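Local coordinates for SAM-dependent methyltransferase (Exiguobacterium sibiricum 255-15, PDB 3D2L), which probably transfers a methyl group from S-adenosylmethionine to an acceptor that is not identified, at residues A[25-30]-A[99-104]. Residues are numbered along the deposited sequence; the frame is centred on the assembly and turned at random.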
loop_
_atom_site.group_PDB
_atom_site.type_symbol
_atom_site.label_atom_id
_atom_site.label_comp_id
_atom_site.label_asym_id
_atom_site.label_seq_id
_atom_site.Cartn_x
_atom_site.Cartn_y
_atom_site.Cartn_z
ATOM N N ALA A 25 4.079 13.017 3.886
ATOM C CA ALA A 25 3.726 14.436 3.914
ATOM C C ALA A 25 2.224 14.610 3.690
ATOM O O ALA A 25 1.593 15.469 4.295
ATOM C CB ALA A 25 4.568 15.251 2.891
ATOM N N TRP A 26 1.643 13.737 2.868
ATOM C CA TRP A 26 0.198 13.746 2.586
ATOM C C TRP A 26 -0.624 13.315 3.805
ATOM O O TRP A 26 -1.613 13.948 4.151
ATOM C CB TRP A 26 -0.093 12.851 1.368
ATOM C CG TRP A 26 -1.549 12.584 1.121
ATOM C CD1 TRP A 26 -2.494 13.492 0.823
ATOM C CD2 TRP A 26 -2.198 11.315 1.119
ATOM N NE1 TRP A 26 -3.703 12.887 0.677
ATOM C CE2 TRP A 26 -3.560 11.548 0.848
ATOM C CE3 TRP A 26 -1.772 10.007 1.338
ATOM C CZ2 TRP A 26 -4.500 10.520 0.741
ATOM C CZ3 TRP A 26 -2.721 8.968 1.244
ATOM C CH2 TRP A 26 -4.070 9.245 0.939
ATOM N N VAL A 27 -0.192 12.255 4.475
ATOM C CA VAL A 27 -0.872 11.785 5.675
ATOM C C VAL A 27 -0.856 12.943 6.698
ATOM O O VAL A 27 -1.867 13.221 7.327
ATOM C CB VAL A 27 -0.256 10.463 6.245
ATOM C CG1 VAL A 27 -0.921 10.060 7.607
ATOM C CG2 VAL A 27 -0.352 9.278 5.209
ATOM N N LEU A 28 0.287 13.618 6.836
ATOM C CA LEU A 28 0.431 14.755 7.771
ATOM C C LEU A 28 -0.581 15.891 7.506
ATOM O O LEU A 28 -0.955 16.624 8.430
ATOM C CB LEU A 28 1.869 15.245 7.752
ATOM C CG LEU A 28 2.832 14.318 8.489
ATOM C CD1 LEU A 28 4.245 14.658 8.184
ATOM C CD2 LEU A 28 2.575 14.372 10.001
ATOM N N GLU A 29 -1.033 16.029 6.255
ATOM C CA GLU A 29 -2.051 17.022 5.905
ATOM C C GLU A 29 -3.443 16.630 6.337
ATOM O O GLU A 29 -4.312 17.496 6.435
ATOM C CB GLU A 29 -2.103 17.237 4.393
ATOM C CG GLU A 29 -0.802 17.700 3.795
ATOM C CD GLU A 29 -0.875 17.844 2.265
ATOM O OE1 GLU A 29 -1.743 17.187 1.617
ATOM O OE2 GLU A 29 -0.039 18.611 1.730
ATOM N N GLN A 30 -3.673 15.333 6.564
ATOM C CA GLN A 30 -4.986 14.819 6.918
ATOM C C GLN A 30 -5.162 14.339 8.333
ATOM O O GLN A 30 -6.292 14.334 8.805
ATOM C CB GLN A 30 -5.368 13.611 6.025
ATOM C CG GLN A 30 -5.080 13.785 4.583
ATOM C CD GLN A 30 -5.719 15.003 3.993
ATOM O OE1 GLN A 30 -6.774 15.456 4.446
ATOM N NE2 GLN A 30 -5.080 15.550 2.961
ATOM N N ALA A 99 -6.865 6.747 12.700
ATOM C CA ALA A 99 -6.807 6.695 11.238
ATOM C C ALA A 99 -6.251 5.367 10.766
ATOM O O ALA A 99 -5.470 4.701 11.484
ATOM C CB ALA A 99 -5.945 7.875 10.655
ATOM N N ILE A 100 -6.688 4.977 9.570
ATOM C CA ILE A 100 -6.183 3.803 8.862
ATOM C C ILE A 100 -5.575 4.271 7.559
ATOM O O ILE A 100 -6.190 5.041 6.813
ATOM C CB ILE A 100 -7.317 2.731 8.619
ATOM C CG1 ILE A 100 -7.734 2.111 9.932
ATOM C CG2 ILE A 100 -6.876 1.621 7.632
ATOM C CD1 ILE A 100 -9.026 1.322 9.777
ATOM N N THR A 101 -4.339 3.830 7.282
ATOM C CA THR A 101 -3.690 4.145 6.040
ATOM C C THR A 101 -3.453 2.870 5.235
ATOM O O THR A 101 -3.005 1.847 5.760
ATOM C CB THR A 101 -2.345 4.934 6.230
ATOM O OG1 THR A 101 -1.469 4.220 7.129
ATOM C CG2 THR A 101 -2.647 6.321 6.799
ATOM N N ILE A 102 -3.717 2.960 3.938
ATOM C CA ILE A 102 -3.500 1.833 3.030
ATOM C C ILE A 102 -2.790 2.435 1.845
ATOM O O ILE A 102 -3.390 2.890 0.876
ATOM C CB ILE A 102 -4.801 1.137 2.594
ATOM C CG1 ILE A 102 -5.760 0.973 3.761
ATOM C CG2 ILE A 102 -4.462 -0.187 1.973
ATOM C CD1 ILE A 102 -7.003 0.151 3.382
ATOM N N LEU A 103 -1.476 2.407 1.933
ATOM C CA LEU A 103 -0.633 3.169 1.045
ATOM C C LEU A 103 0.060 2.415 -0.054
ATOM O O LEU A 103 0.183 1.190 -0.020
ATOM C CB LEU A 103 0.431 3.889 1.901
ATOM C CG LEU A 103 -0.036 4.740 3.069
ATOM C CD1 LEU A 103 1.214 5.303 3.796
ATOM C CD2 LEU A 103 -0.948 5.856 2.615
ATOM N N CYS A 104 0.483 3.197 -1.057
ATOM C CA CYS A 104 1.264 2.715 -2.193
ATOM C C CYS A 104 0.579 1.593 -2.963
ATOM O O CYS A 104 1.166 0.563 -3.225
ATOM C CB CYS A 104 2.632 2.283 -1.721
ATOM S SG CYS A 104 3.452 3.602 -0.713
#
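Val27 of helix 20-30 straddles the methyl of Thr101 on strand 97-102. From its CB the valine forks into two methyls. Val27 CG1, anti to the backbone N (chi1 175°), lies 4.2 Å from Thr101 CG2. Val27 CG2 lies 4.1 Å from Thr101 CG2, and 4.3 Å from Leu103 CD2. One threonine methyl thus meets both branches, and the two side chains cross at about a right angle. No hydrogen bond joins the two segments. The Thr101 hydroxyl is used separately: OG1 is hydrogen-bonded to Asp39 OD1, and it is CG2 that meets the valine. The strand is a central one of the Rossmann-like methyltransferase sheet, parallel to its neighbours 36-40 and 131-138; helix 20-30 packs on one face of it, while Ile100 and Ile102 turn to the other face and touch helix 113-126. Just past the strand, Leu103 sends CD2 back to the helix. Leu103 CD2 meets the indole of Trp26 at its edge, in the ring plane, 3.8 Å from Trp26 CZ3. With chi1 at 170° the indole swings away from its own backbone N, and the CZ3 corner of its six-membered ring is the part that reaches the leucine. Phe237, edge-to-face, and Leu134 also touch this indole.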